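Alpha-14 giardin (Giardia lamblia, PDB 3CHJ) binds calcium and acidic phospholipid as a member of the annexin family, and may link the lipid bilayer to the underlying axoneme in a calcium-regulated way. Local coordinates at residues P81-L86 with T113-E118; E101-D106 with L265-A270; V107-E112 with K234-F239; K142-K147 with G227-A232. All coordinates share one frame; numbering follows the deposited sequence.

Interaction 1: residues P81-L86 with T113-E118; sequences PRAQLL and THEVRE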
loop_
_atom_site.group_PDB
_atom_site.type_symbol
_atom_site.label_atom_id
_atom_site.label_comp_id
_atom_site.label_asym_id
_atom_site.label_seq_id
_atom_site.Cartn_x
_atom_site.Cartn_y
_atom_site.Cartn_z
ATOM N N PRO A 81 2.391 -13.251 6.310
ATOM C CA PRO A 81 1.007 -13.040 5.908
ATOM C C PRO A 81 0.675 -11.534 5.850
ATOM O O PRO A 81 1.186 -10.760 6.653
ATOM C CB PRO A 81 0.214 -13.702 7.043
ATOM C CG PRO A 81 1.175 -14.647 7.680
ATOM C CD PRO A 81 2.503 -13.993 7.580
ATOM N N ARG A 82 -0.196 -11.162 4.920
ATOM C CA ARG A 82 -0.595 -9.765 4.679
ATOM C C ARG A 82 -1.017 -9.014 5.946
ATOM O O ARG A 82 -0.524 -7.916 6.245
ATOM C CB ARG A 82 -1.740 -9.761 3.666
ATOM C CG ARG A 82 -2.482 -8.453 3.514
ATOM C CD ARG A 82 -3.619 -8.602 2.508
ATOM N NE ARG A 82 -3.897 -7.334 1.834
ATOM C CZ ARG A 82 -3.007 -6.699 1.075
ATOM N NH1 ARG A 82 -1.796 -7.214 0.905
ATOM N NH2 ARG A 82 -3.315 -5.552 0.496
ATOM N N ALA A 83 -1.947 -9.605 6.688
ATOM C CA ALA A 83 -2.491 -8.947 7.871
ATOM C C ALA A 83 -1.391 -8.657 8.886
ATOM O O ALA A 83 -1.382 -7.598 9.514
ATOM C CB ALA A 83 -3.599 -9.792 8.486
ATOM N N GLN A 84 -0.471 -9.602 9.053
ATOM C CA GLN A 84 0.660 -9.433 9.956
ATOM C C GLN A 84 1.555 -8.268 9.503
ATOM O O GLN A 84 1.918 -7.400 10.296
ATOM C CB GLN A 84 1.480 -10.727 10.002
ATOM C CG GLN A 84 2.570 -10.696 11.042
ATOM C CD GLN A 84 2.029 -10.903 12.447
ATOM O OE1 GLN A 84 1.059 -11.641 12.655
ATOM N NE2 GLN A 84 2.659 -10.258 13.421
ATOM N N LEU A 85 1.879 -8.262 8.212
ATOM C CA LEU A 85 2.661 -7.203 7.633
ATOM C C LEU A 85 1.996 -5.840 7.900
ATOM O O LEU A 85 2.679 -4.910 8.357
ATOM C CB LEU A 85 2.857 -7.445 6.133
ATOM C CG LEU A 85 3.513 -6.281 5.401
ATOM C CD1 LEU A 85 4.940 -6.108 5.886
ATOM C CD2 LEU A 85 3.438 -6.516 3.899
ATOM N N LEU A 86 0.688 -5.723 7.638
ATOM C CA LEU A 86 0.005 -4.436 7.845
ATOM C C LEU A 86 0.107 -3.956 9.292
ATOM O O LEU A 86 0.370 -2.772 9.547
ATOM C CB LEU A 86 -1.467 -4.520 7.415
ATOM C CG LEU A 86 -1.709 -4.932 5.955
ATOM C CD1 LEU A 86 -3.188 -5.140 5.660
ATOM C CD2 LEU A 86 -1.122 -3.926 4.986
ATOM N N THR A 113 -12.105 -2.873 3.242
ATOM C CA THR A 113 -12.768 -2.670 4.536
ATOM C C THR A 113 -12.710 -3.935 5.392
ATOM O O THR A 113 -12.475 -3.853 6.606
ATOM C CB THR A 113 -14.251 -2.218 4.417
ATOM O OG1 THR A 113 -14.489 -1.621 3.138
ATOM C CG2 THR A 113 -14.582 -1.215 5.525
ATOM N N HIS A 114 -12.906 -5.100 4.768
ATOM C CA HIS A 114 -12.791 -6.375 5.495
ATOM C C HIS A 114 -11.401 -6.571 6.111
ATOM O O HIS A 114 -11.274 -7.131 7.203
ATOM C CB HIS A 114 -13.226 -7.586 4.634
ATOM C CG HIS A 114 -12.252 -7.969 3.554
ATOM N ND1 HIS A 114 -11.166 -8.785 3.785
ATOM C CD2 HIS A 114 -12.228 -7.681 2.228
ATOM C CE1 HIS A 114 -10.498 -8.961 2.658
ATOM N NE2 HIS A 114 -11.125 -8.306 1.696
ATOM N N GLU A 115 -10.374 -6.082 5.415
ATOM C CA GLU A 115 -8.989 -6.195 5.873
ATOM C C GLU A 115 -8.740 -5.231 7.034
ATOM O O GLU A 115 -7.986 -5.543 7.934
ATOM C CB GLU A 115 -8.004 -5.904 4.744
ATOM C CG GLU A 115 -6.544 -6.313 5.066
ATOM C CD GLU A 115 -6.295 -7.826 5.037
ATOM O OE1 GLU A 115 -6.945 -8.533 4.242
ATOM O OE2 GLU A 115 -5.431 -8.310 5.806
ATOM N N VAL A 116 -9.369 -4.060 7.009
ATOM C CA VAL A 116 -9.254 -3.145 8.160
ATOM C C VAL A 116 -9.851 -3.811 9.395
ATOM O O VAL A 116 -9.279 -3.764 10.488
ATOM C CB VAL A 116 -9.958 -1.780 7.922
ATOM C CG1 VAL A 116 -9.793 -0.887 9.138
ATOM C CG2 VAL A 116 -9.365 -1.092 6.697
ATOM N N ARG A 117 -10.998 -4.449 9.214
ATOM C CA ARG A 117 -11.677 -5.138 10.320
ATOM C C ARG A 117 -10.758 -6.213 10.915
ATOM O O ARG A 117 -10.587 -6.312 12.135
ATOM C CB ARG A 117 -12.972 -5.757 9.811
ATOM C CG ARG A 117 -14.165 -5.647 10.760
ATOM C CD ARG A 117 -15.453 -6.125 10.090
ATOM N NE ARG A 117 -15.489 -5.763 8.675
ATOM C CZ ARG A 117 -16.257 -6.337 7.754
ATOM N NH1 ARG A 117 -17.081 -7.331 8.077
ATOM N NH2 ARG A 117 -16.190 -5.921 6.496
ATOM N N GLU A 118 -10.126 -6.984 10.039
ATOM C CA GLU A 118 -9.246 -8.055 10.459
ATOM C C GLU A 118 -8.049 -7.499 11.227
ATOM O O GLU A 118 -7.660 -8.024 12.274
ATOM C CB GLU A 118 -8.775 -8.850 9.237
ATOM C CG GLU A 118 -7.806 -9.980 9.560
ATOM C CD GLU A 118 -7.323 -10.761 8.324
ATOM O OE1 GLU A 118 -7.373 -10.235 7.182
ATOM O OE2 GLU A 118 -6.866 -11.910 8.512
#
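Glu-115 reaches across to Arg-82, Ala-83 and Leu-86 and carries most of this contact between helix 82-94 and helix 113-127. Its CB sets out toward the partner helix, and with CG anti to the backbone N (chi1 -167°) the chain is aimed at helix 82-94. Glu-115 CG lies 3.6 Å from Leu-86 CD1, the two side chains crossing at about a right angle. A bend at the next bond swings the carboxylate round toward the first turn of helix 82-94. There Glu-115 CD sits 3.8 Å from Arg-82 CD, at an oblique angle to the extended arginine chain. Of the two oxygens, Glu-115 OE2 rests on the methyl of Ala-83, 3.6 Å from its CB, whereas OE1 faces Arg-82 NE at 4.1 Å. The opposite charges are thus near each other without direct pairing, and the guanidinium is turned 75° against the carboxylate; Arg-82 NH1 is instead bonded to the carbonyl of Met-271. Glu-118, one turn further on, lays its carboxylate over the same alanine methyl. Glu-115 OE2 and Glu-118 OE1 are both acceptors yet stand 3.1 Å apart, which would tend to raise the pKa of one or the other. The helix segments cross at -69° with axes 10.5 Å apart, a steep helix-helix packing within the all-helical annexin fold.

Interaction 2: residues E101-D106 with L265-A270; sequences EKCLVD and LNRITA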
loop_
_atom_site.group_PDB
_atom_site.type_symbol
_atom_site.label_atom_id
_atom_site.label_comp_id
_atom_site.label_asym_id
_atom_site.label_seq_id
_atom_site.Cartn_x
_atom_site.Cartn_y
_atom_site.Cartn_z
ATOM N N GLU A 101 3.920 9.330 9.296
ATOM C CA GLU A 101 2.564 9.624 8.824
ATOM C C GLU A 101 2.338 9.050 7.424
ATOM O O GLU A 101 1.250 8.504 7.141
ATOM C CB GLU A 101 2.275 11.146 8.820
ATOM C CG GLU A 101 2.394 11.808 10.187
ATOM C CD GLU A 101 3.801 12.295 10.498
ATOM O OE1 GLU A 101 4.729 12.063 9.660
ATOM O OE2 GLU A 101 3.975 12.901 11.589
ATOM N N LYS A 102 3.357 9.145 6.560
ATOM C CA LYS A 102 3.255 8.636 5.186
ATOM C C LYS A 102 2.932 7.142 5.199
ATOM O O LYS A 102 2.137 6.681 4.374
ATOM C CB LYS A 102 4.559 8.853 4.397
ATOM C CG LYS A 102 4.906 10.300 4.062
ATOM C CD LYS A 102 6.192 10.404 3.230
ATOM C CE LYS A 102 7.419 9.804 3.903
ATOM N NZ LYS A 102 8.594 9.641 2.949
ATOM N N CYS A 103 3.568 6.390 6.094
ATOM C CA CYS A 103 3.327 4.950 6.185
ATOM C C CYS A 103 1.890 4.652 6.573
ATOM O O CYS A 103 1.258 3.791 5.980
ATOM C CB CYS A 103 4.294 4.331 7.185
ATOM S SG CYS A 103 4.144 2.539 7.300
ATOM N N LEU A 104 1.367 5.393 7.549
ATOM C CA LEU A 104 -0.000 5.183 8.026
ATOM C C LEU A 104 -0.976 5.470 6.880
ATOM O O LEU A 104 -1.947 4.757 6.708
ATOM C CB LEU A 104 -0.264 6.086 9.241
ATOM C CG LEU A 104 0.569 5.701 10.472
ATOM C CD1 LEU A 104 0.249 6.677 11.631
ATOM C CD2 LEU A 104 0.332 4.263 10.869
ATOM N N VAL A 105 -0.717 6.526 6.107
ATOM C CA VAL A 105 -1.545 6.824 4.926
ATOM C C VAL A 105 -1.471 5.703 3.886
ATOM O O VAL A 105 -2.510 5.202 3.424
ATOM C CB VAL A 105 -1.157 8.190 4.346
ATOM C CG1 VAL A 105 -1.824 8.457 2.957
ATOM C CG2 VAL A 105 -1.550 9.284 5.375
ATOM N N ASP A 106 -0.254 5.266 3.573
ATOM C CA ASP A 106 -0.064 4.231 2.555
ATOM C C ASP A 106 -0.800 2.957 2.923
ATOM O O ASP A 106 -1.351 2.276 2.044
ATOM C CB ASP A 106 1.415 3.873 2.417
ATOM C CG ASP A 106 2.227 4.936 1.689
ATOM O OD1 ASP A 106 1.661 5.885 1.077
ATOM O OD2 ASP A 106 3.467 4.782 1.728
ATOM N N LEU A 265 9.112 2.153 -1.063
ATOM C CA LEU A 265 9.106 1.186 -2.157
ATOM C C LEU A 265 8.833 -0.209 -1.623
ATOM O O LEU A 265 8.062 -0.970 -2.234
ATOM C CB LEU A 265 10.430 1.207 -2.943
ATOM C CG LEU A 265 10.706 2.498 -3.733
ATOM C CD1 LEU A 265 12.192 2.590 -4.111
ATOM C CD2 LEU A 265 9.855 2.571 -4.975
ATOM N N ASN A 266 9.486 -0.565 -0.517
ATOM C CA ASN A 266 9.329 -1.913 0.044
ATOM C C ASN A 266 7.890 -2.173 0.464
ATOM O O ASN A 266 7.313 -3.210 0.109
ATOM C CB ASN A 266 10.267 -2.129 1.240
ATOM C CG ASN A 266 11.703 -2.298 0.822
ATOM O OD1 ASN A 266 12.003 -2.412 -0.378
ATOM N ND2 ASN A 266 12.601 -2.367 1.806
ATOM N N ARG A 267 7.313 -1.256 1.240
ATOM C CA ARG A 267 5.974 -1.535 1.763
ATOM C C ARG A 267 4.925 -1.536 0.647
ATOM O O ARG A 267 4.007 -2.369 0.652
ATOM C CB ARG A 267 5.594 -0.584 2.909
ATOM C CG ARG A 267 5.441 0.852 2.494
ATOM C CD ARG A 267 4.902 1.644 3.668
ATOM N NE ARG A 267 4.941 3.078 3.402
ATOM C CZ ARG A 267 5.859 3.905 3.882
ATOM N NH1 ARG A 267 6.843 3.454 4.671
ATOM N NH2 ARG A 267 5.791 5.196 3.563
ATOM N N ILE A 268 5.043 -0.618 -0.323
ATOM C CA ILE A 268 4.072 -0.596 -1.407
ATOM C C ILE A 268 4.190 -1.887 -2.222
ATOM O O ILE A 268 3.188 -2.513 -2.536
ATOM C CB ILE A 268 4.256 0.635 -2.339
ATOM C CG1 ILE A 268 4.127 1.955 -1.546
ATOM C CG2 ILE A 268 3.334 0.537 -3.545
ATOM C CD1 ILE A 268 2.728 2.289 -1.113
ATOM N N THR A 269 5.426 -2.313 -2.497
ATOM C CA THR A 269 5.655 -3.528 -3.264
ATOM C C THR A 269 5.152 -4.760 -2.478
ATOM O O THR A 269 4.367 -5.554 -2.997
ATOM C CB THR A 269 7.145 -3.645 -3.654
ATOM O OG1 THR A 269 7.505 -2.473 -4.403
ATOM C CG2 THR A 269 7.390 -4.927 -4.466
ATOM N N ALA A 270 5.569 -4.920 -1.226
ATOM C CA ALA A 270 5.144 -6.086 -0.431
ATOM C C ALA A 270 3.621 -6.145 -0.219
ATOM O O ALA A 270 3.030 -7.233 -0.298
ATOM C CB ALA A 270 5.881 -6.083 0.913
#
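A buried, side-on salt bridge between Arg-267 and Asp-106 joins helix 101-108 to helix 262-272 near the centre of the molecule, consistent with the charged residues that line the central hydrophilic pore of annexins. The two helix segments have their axes 11.0 Å apart and 11° from parallel, and the extended Arg-267 bridges them. Its CG occupies the crowded position between the backbone N and the carbonyl carbon (chi1 66°), from which the chain runs straight to NE. Both bonds of the grip end on one oxygen: Arg-267 NE meets the anti lone pair of Asp-106 OD2 at 2.8 Å, whereas Arg-267 NH2, at 3.0 Å, approaches the same OD2 from above the carboxylate plane. The oxygen lies practically in the guanidinium plane, although the two planes are inclined by 42°. One face of the guanidinium is laid on helix 101-108, with Cys-103 CA 3.5 Å above the Arg-267 plane and over its centre. Cys-103 SG touches Arg-267 CD at 3.8 Å, and the Ile-268 methyl CD1 abuts Asp-106 CG at 3.9 Å. Arg-264 forms a further salt bridge with Asp-106 OD2, and the hydroxyl of Tyr-231 is hydrogen-bonded to OD1. With two arginines on one oxygen and a phenol on the other, this buried carboxylate probably stays ionised, its orientation fixed from both ends.

Interaction 3: residues V107-E112 with K234-F239; sequences VLLTIE and KLAHDF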
loop_
_atom_site.group_PDB
_atom_site.type_symbol
_atom_site.label_atom_id
_atom_site.label_comp_id
_atom_site.label_asym_id
_atom_site.label_seq_id
_atom_site.Cartn_x
_atom_site.Cartn_y
_atom_site.Cartn_z
ATOM N N VAL A 107 -0.776 2.610 4.208
ATOM C CA VAL A 107 -1.366 1.347 4.655
ATOM C C VAL A 107 -2.876 1.463 4.719
ATOM O O VAL A 107 -3.607 0.689 4.084
ATOM C CB VAL A 107 -0.808 0.923 6.026
ATOM C CG1 VAL A 107 -1.592 -0.269 6.579
ATOM C CG2 VAL A 107 0.686 0.594 5.906
ATOM N N LEU A 108 -3.366 2.429 5.477
ATOM C CA LEU A 108 -4.790 2.446 5.800
ATOM C C LEU A 108 -5.669 2.717 4.597
ATOM O O LEU A 108 -6.817 2.251 4.565
ATOM C CB LEU A 108 -5.068 3.426 6.929
ATOM C CG LEU A 108 -4.561 2.898 8.268
ATOM C CD1 LEU A 108 -4.527 4.005 9.318
ATOM C CD2 LEU A 108 -5.468 1.722 8.741
ATOM N N LEU A 109 -5.142 3.447 3.610
ATOM C CA LEU A 109 -5.973 3.886 2.477
ATOM C C LEU A 109 -5.941 2.925 1.295
ATOM O O LEU A 109 -6.589 3.180 0.280
ATOM C CB LEU A 109 -5.634 5.302 2.025
ATOM C CG LEU A 109 -5.815 6.366 3.108
ATOM C CD1 LEU A 109 -5.505 7.742 2.511
ATOM C CD2 LEU A 109 -7.235 6.294 3.670
ATOM N N THR A 110 -5.196 1.833 1.427
ATOM C CA THR A 110 -5.044 0.924 0.268
ATOM C C THR A 110 -5.377 -0.515 0.611
ATOM O O THR A 110 -4.941 -1.445 -0.083
ATOM C CB THR A 110 -3.657 0.978 -0.359
ATOM O OG1 THR A 110 -2.703 0.446 0.573
ATOM C CG2 THR A 110 -3.277 2.396 -0.782
ATOM N N ILE A 111 -6.149 -0.694 1.669
ATOM C CA ILE A 111 -6.663 -2.011 2.036
ATOM C C ILE A 111 -8.190 -2.048 2.099
ATOM O O ILE A 111 -8.858 -1.046 2.384
ATOM C CB ILE A 111 -6.034 -2.530 3.339
ATOM C CG1 ILE A 111 -6.331 -1.569 4.509
ATOM C CG2 ILE A 111 -4.548 -2.736 3.100
ATOM C CD1 ILE A 111 -5.751 -1.987 5.843
ATOM N N GLU A 112 -8.740 -3.226 1.834
ATOM C CA GLU A 112 -10.191 -3.374 1.791
ATOM C C GLU A 112 -10.816 -3.227 3.185
ATOM O O GLU A 112 -10.134 -3.424 4.203
ATOM C CB GLU A 112 -10.554 -4.734 1.173
ATOM C CG GLU A 112 -9.916 -5.002 -0.205
ATOM C CD GLU A 112 -10.421 -4.071 -1.301
ATOM O OE1 GLU A 112 -11.541 -3.544 -1.182
ATOM O OE2 GLU A 112 -9.689 -3.871 -2.293
ATOM N N LYS A 234 -5.724 11.669 -3.174
ATOM C CA LYS A 234 -5.440 11.051 -4.476
ATOM C C LYS A 234 -5.313 9.529 -4.321
ATOM O O LYS A 234 -5.852 8.763 -5.136
ATOM C CB LYS A 234 -4.143 11.601 -5.067
ATOM C CG LYS A 234 -4.241 12.990 -5.654
ATOM C CD LYS A 234 -2.864 13.413 -6.148
ATOM C CE LYS A 234 -3.008 14.649 -7.000
ATOM N NZ LYS A 234 -1.703 15.063 -7.603
ATOM N N LEU A 235 -4.610 9.098 -3.274
ATOM C CA LEU A 235 -4.389 7.669 -3.048
ATOM C C LEU A 235 -5.723 6.962 -2.775
ATOM O O LEU A 235 -5.972 5.904 -3.363
ATOM C CB LEU A 235 -3.388 7.463 -1.905
ATOM C CG LEU A 235 -3.072 5.985 -1.648
ATOM C CD1 LEU A 235 -2.388 5.356 -2.844
ATOM C CD2 LEU A 235 -2.229 5.834 -0.368
ATOM N N ALA A 236 -6.583 7.564 -1.949
ATOM C CA ALA A 236 -7.908 7.008 -1.647
ATOM C C ALA A 236 -8.740 6.964 -2.923
ATOM O O ALA A 236 -9.399 5.958 -3.206
ATOM C CB ALA A 236 -8.625 7.821 -0.583
ATOM N N HIS A 237 -8.707 8.050 -3.692
ATOM C CA HIS A 237 -9.390 8.056 -4.994
ATOM C C HIS A 237 -8.979 6.855 -5.844
ATOM O O HIS A 237 -9.818 6.091 -6.330
ATOM C CB HIS A 237 -9.110 9.344 -5.787
ATOM C CG HIS A 237 -9.670 9.297 -7.178
ATOM N ND1 HIS A 237 -9.048 8.614 -8.202
ATOM C CD2 HIS A 237 -10.819 9.793 -7.695
ATOM C CE1 HIS A 237 -9.792 8.696 -9.296
ATOM N NE2 HIS A 237 -10.863 9.421 -9.016
ATOM N N ASP A 238 -7.676 6.693 -6.027
ATOM C CA ASP A 238 -7.152 5.673 -6.907
ATOM C C ASP A 238 -7.430 4.269 -6.367
ATOM O O ASP A 238 -7.760 3.358 -7.137
ATOM C CB ASP A 238 -5.658 5.905 -7.089
ATOM C CG ASP A 238 -5.358 7.130 -7.942
ATOM O OD1 ASP A 238 -6.300 7.793 -8.454
ATOM O OD2 ASP A 238 -4.164 7.437 -8.125
ATOM N N PHE A 239 -7.294 4.085 -5.054
ATOM C CA PHE A 239 -7.559 2.770 -4.480
ATOM C C PHE A 239 -9.003 2.340 -4.696
ATOM O O PHE A 239 -9.277 1.209 -5.086
ATOM C CB PHE A 239 -7.211 2.709 -2.988
ATOM C CG PHE A 239 -7.669 1.434 -2.329
ATOM C CD1 PHE A 239 -7.024 0.234 -2.615
ATOM C CD2 PHE A 239 -8.748 1.438 -1.449
ATOM C CE1 PHE A 239 -7.456 -0.980 -2.010
ATOM C CE2 PHE A 239 -9.184 0.238 -0.835
ATOM C CZ PHE A 239 -8.522 -0.957 -1.127
#
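Leu-109 and Thr-110 pass close to Ala-236 and Phe-239 where the chain leaves helix 101-108 and crosses helix 227-241. The CA atoms of Leu-109 and Ala-236 are 5.5 Å apart, those of Thr-110 and Phe-239 5.7 Å, near enough for backbone of one segment to lie directly on a side chain of the other. The connecting residues then run on to Glu-112, the N-cap of helix 113-127. Phe-239 slides its ring flat beneath this bend. Thr-110 CA stands over the face in a CH-pi contact, 3.7 Å from the ring centroid and 17° off the normal, while the Thr-110 carbonyl carbon lies 3.4 Å above the Phe-239 plane, nearer the rim. Thr-110 O, 3.2 Å from Phe-239 CE1, also lies above the ring near its rim; its hydrogen bond is to His-272 NE2. Glu-112 OE2 approaches Phe-239 CZ obliquely at 3.3 Å, and Arg-198 pairs with Glu-112 OE1 and makes a cation-pi contact with the ring. Thr-110 turns its hydroxyl back to the carbonyl of Asp-106, which directs the methyl CG2 against Leu-235 CD2, 3.6 Å away. Leu-109 CB packs on Leu-235 CD2 (4.2 Å), and Leu-109 CD1 on Ala-236 CB. With no hydrogen bond between the segments, backbone stacked on a ring face and apolar contacts hold them by van der Waals forces, the Glu-112 charge being balanced by Arg-198.

Interaction 4: residues K142-K147 with G227-A232; sequences KYMWAK and GLDEYA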
loop_
_atom_site.group_PDB
_atom_site.type_symbol
_atom_site.label_atom_id
_atom_site.label_comp_id
_atom_site.label_asym_id
_atom_site.label_seq_id
_atom_site.Cartn_x
_atom_site.Cartn_y
_atom_site.Cartn_z
ATOM N N LYS A 142 -6.720 16.996 13.154
ATOM C CA LYS A 142 -6.793 18.361 12.603
ATOM C C LYS A 142 -6.639 18.335 11.072
ATOM O O LYS A 142 -7.457 18.913 10.338
ATOM C CB LYS A 142 -5.720 19.252 13.239
ATOM C CG LYS A 142 -5.559 20.634 12.609
ATOM C CD LYS A 142 -4.521 21.440 13.388
ATOM C CE LYS A 142 -4.241 22.786 12.728
ATOM N NZ LYS A 142 -5.156 23.832 13.251
ATOM N N TYR A 143 -5.589 17.673 10.590
ATOM C CA TYR A 143 -5.325 17.635 9.154
ATOM C C TYR A 143 -6.354 16.774 8.463
ATOM O O TYR A 143 -6.822 15.783 9.037
ATOM C CB TYR A 143 -3.921 17.100 8.844
ATOM C CG TYR A 143 -2.882 17.979 9.471
ATOM C CD1 TYR A 143 -2.167 17.557 10.583
ATOM C CD2 TYR A 143 -2.691 19.272 8.988
ATOM C CE1 TYR A 143 -1.236 18.379 11.191
ATOM C CE2 TYR A 143 -1.775 20.119 9.597
ATOM C CZ TYR A 143 -1.060 19.664 10.688
ATOM O OH TYR A 143 -0.151 20.503 11.280
ATOM N N MET A 144 -6.708 17.162 7.246
ATOM C CA MET A 144 -7.640 16.353 6.442
ATOM C C MET A 144 -7.167 14.907 6.221
ATOM O O MET A 144 -7.978 13.983 6.296
ATOM C CB MET A 144 -7.968 17.037 5.105
ATOM C CG MET A 144 -8.852 18.274 5.302
ATOM S SD MET A 144 -10.494 17.893 5.977
ATOM C CE MET A 144 -11.283 17.070 4.602
ATOM N N TRP A 145 -5.868 14.693 5.998
ATOM C CA TRP A 145 -5.343 13.320 5.819
ATOM C C TRP A 145 -5.543 12.513 7.110
ATOM O O TRP A 145 -5.770 11.306 7.041
ATOM C CB TRP A 145 -3.868 13.284 5.387
ATOM C CG TRP A 145 -2.906 13.869 6.372
ATOM C CD1 TRP A 145 -2.407 15.140 6.357
ATOM C CD2 TRP A 145 -2.327 13.226 7.522
ATOM N NE1 TRP A 145 -1.553 15.329 7.420
ATOM C CE2 TRP A 145 -1.495 14.173 8.157
ATOM C CE3 TRP A 145 -2.433 11.942 8.075
ATOM C CZ2 TRP A 145 -0.779 13.878 9.321
ATOM C CZ3 TRP A 145 -1.705 11.649 9.232
ATOM C CH2 TRP A 145 -0.907 12.617 9.852
ATOM N N ALA A 146 -5.437 13.183 8.259
ATOM C CA ALA A 146 -5.608 12.548 9.571
ATOM C C ALA A 146 -7.068 12.236 9.809
ATOM O O ALA A 146 -7.380 11.128 10.237
ATOM C CB ALA A 146 -5.011 13.455 10.707
ATOM N N LYS A 147 -7.961 13.176 9.488
ATOM C CA LYS A 147 -9.397 12.900 9.618
ATOM C C LYS A 147 -9.756 11.696 8.734
ATOM O O LYS A 147 -10.551 10.834 9.123
ATOM C CB LYS A 147 -10.238 14.105 9.199
ATOM C CG LYS A 147 -10.070 15.306 10.100
ATOM C CD LYS A 147 -10.972 16.455 9.648
ATOM C CE LYS A 147 -10.789 17.694 10.498
ATOM N NZ LYS A 147 -11.272 17.495 11.892
ATOM N N GLY A 227 0.124 19.053 -0.146
ATOM C CA GLY A 227 0.911 18.269 0.791
ATOM C C GLY A 227 0.374 16.858 0.974
ATOM O O GLY A 227 -0.138 16.252 0.016
ATOM N N LEU A 228 0.465 16.368 2.200
ATOM C CA LEU A 228 0.037 14.988 2.496
ATOM C C LEU A 228 -1.463 14.859 2.331
ATOM O O LEU A 228 -1.932 13.785 1.951
ATOM C CB LEU A 228 0.481 14.535 3.891
ATOM C CG LEU A 228 0.244 13.064 4.271
ATOM C CD1 LEU A 228 0.844 12.111 3.233
ATOM C CD2 LEU A 228 0.837 12.768 5.658
ATOM N N ASP A 229 -2.233 15.921 2.585
ATOM C CA ASP A 229 -3.672 15.864 2.266
ATOM C C ASP A 229 -3.870 15.450 0.821
ATOM O O ASP A 229 -4.737 14.608 0.511
ATOM C CB ASP A 229 -4.356 17.236 2.378
ATOM C CG ASP A 229 -4.600 17.690 3.797
ATOM O OD1 ASP A 229 -4.403 16.917 4.754
ATOM O OD2 ASP A 229 -5.044 18.846 3.931
ATOM N N GLU A 230 -3.146 16.102 -0.092
ATOM C CA GLU A 230 -3.300 15.814 -1.514
ATOM C C GLU A 230 -2.909 14.386 -1.872
ATOM O O GLU A 230 -3.631 13.715 -2.602
ATOM C CB GLU A 230 -2.497 16.814 -2.339
ATOM C CG GLU A 230 -2.706 16.667 -3.817
ATOM C CD GLU A 230 -1.889 17.638 -4.629
ATOM O OE1 GLU A 230 -1.109 18.420 -4.030
ATOM O OE2 GLU A 230 -2.013 17.604 -5.874
ATOM N N TYR A 231 -1.800 13.908 -1.330
ATOM C CA TYR A 231 -1.380 12.534 -1.575
ATOM C C TYR A 231 -2.459 11.565 -1.058
ATOM O O TYR A 231 -2.854 10.620 -1.766
ATOM C CB TYR A 231 -0.040 12.277 -0.873
ATOM C CG TYR A 231 0.378 10.845 -1.009
ATOM C CD1 TYR A 231 0.995 10.380 -2.172
ATOM C CD2 TYR A 231 0.159 9.955 0.027
ATOM C CE1 TYR A 231 1.364 9.025 -2.294
ATOM C CE2 TYR A 231 0.518 8.596 -0.087
ATOM C CZ TYR A 231 1.136 8.155 -1.256
ATOM O OH TYR A 231 1.505 6.824 -1.381
ATOM N N ALA A 232 -2.933 11.807 0.163
ATOM C CA ALA A 232 -3.900 10.914 0.811
ATOM C C ALA A 232 -5.199 10.831 0.016
ATOM O O ALA A 232 -5.686 9.733 -0.236
ATOM C CB ALA A 232 -4.169 11.349 2.222
HETATM O O HOH W 1 -5.781 19.691 6.234
#
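Trp-145 presents one face to Leu-228 and an edge to Asp-229, and these two approaches set the contact. Leu-228 CD2 sits over the five-membered ring of Trp-145, 3.7 Å from its centroid and 11° off the normal, a CH-pi contact; the methyl of Ala-146 lies over the opposite face, toward the rim. With CG of Trp-145 held between its backbone N and carbonyl carbon (chi1 63°), the indole is turned so that CD1 lies 3.1 Å from Asp-229 OD1, ring and carboxylate planes 54° apart. Asp-229 OD1 accepts a hydrogen bond from Trp-145 N (2.9 Å), which comes from above the carboxylate plane. Asp-229 OD2 accepts from a water at 2.6 Å, and that water in turn accepts from the backbone N of Met-144. Asp-229 thus engages two successive amides at the start of helix 144-154, one directly and one through water, and the helix end would favour its negative charge. Beyond the aspartate, Ala-232 CB packs on Trp-145 CB at 3.7 Å. An acidic side chain binding the first turn of another helix here docks helix 144-154 on helix 227-241 within the all-helical annexin fold.

How the interactions relate
Starting from the N terminus, 81-86 opens interaction 1, which 113-118 closes after a short excursion through helix 101-108, tying helix 82-94 to helix 113-127. That excursion also carries the first segments of interactions 2 and 3, so interaction 1 crosses both. Interaction 4 opens later, at 142-147 on helix 144-154, and follows interaction 1 in series. The later loops close from the inside outward: 227-232 completes interaction 4, 234-239 on the same helix completes interaction 3 around it, and 265-270 completes interaction 2 around both. Helix 101-108 and the turn after it join helix 262-272 and helix 227-241, the latter also holding helix 144-154. Leu-85 on Ala-270 and Glu-101 on Trp-145 continue the packing between contacts.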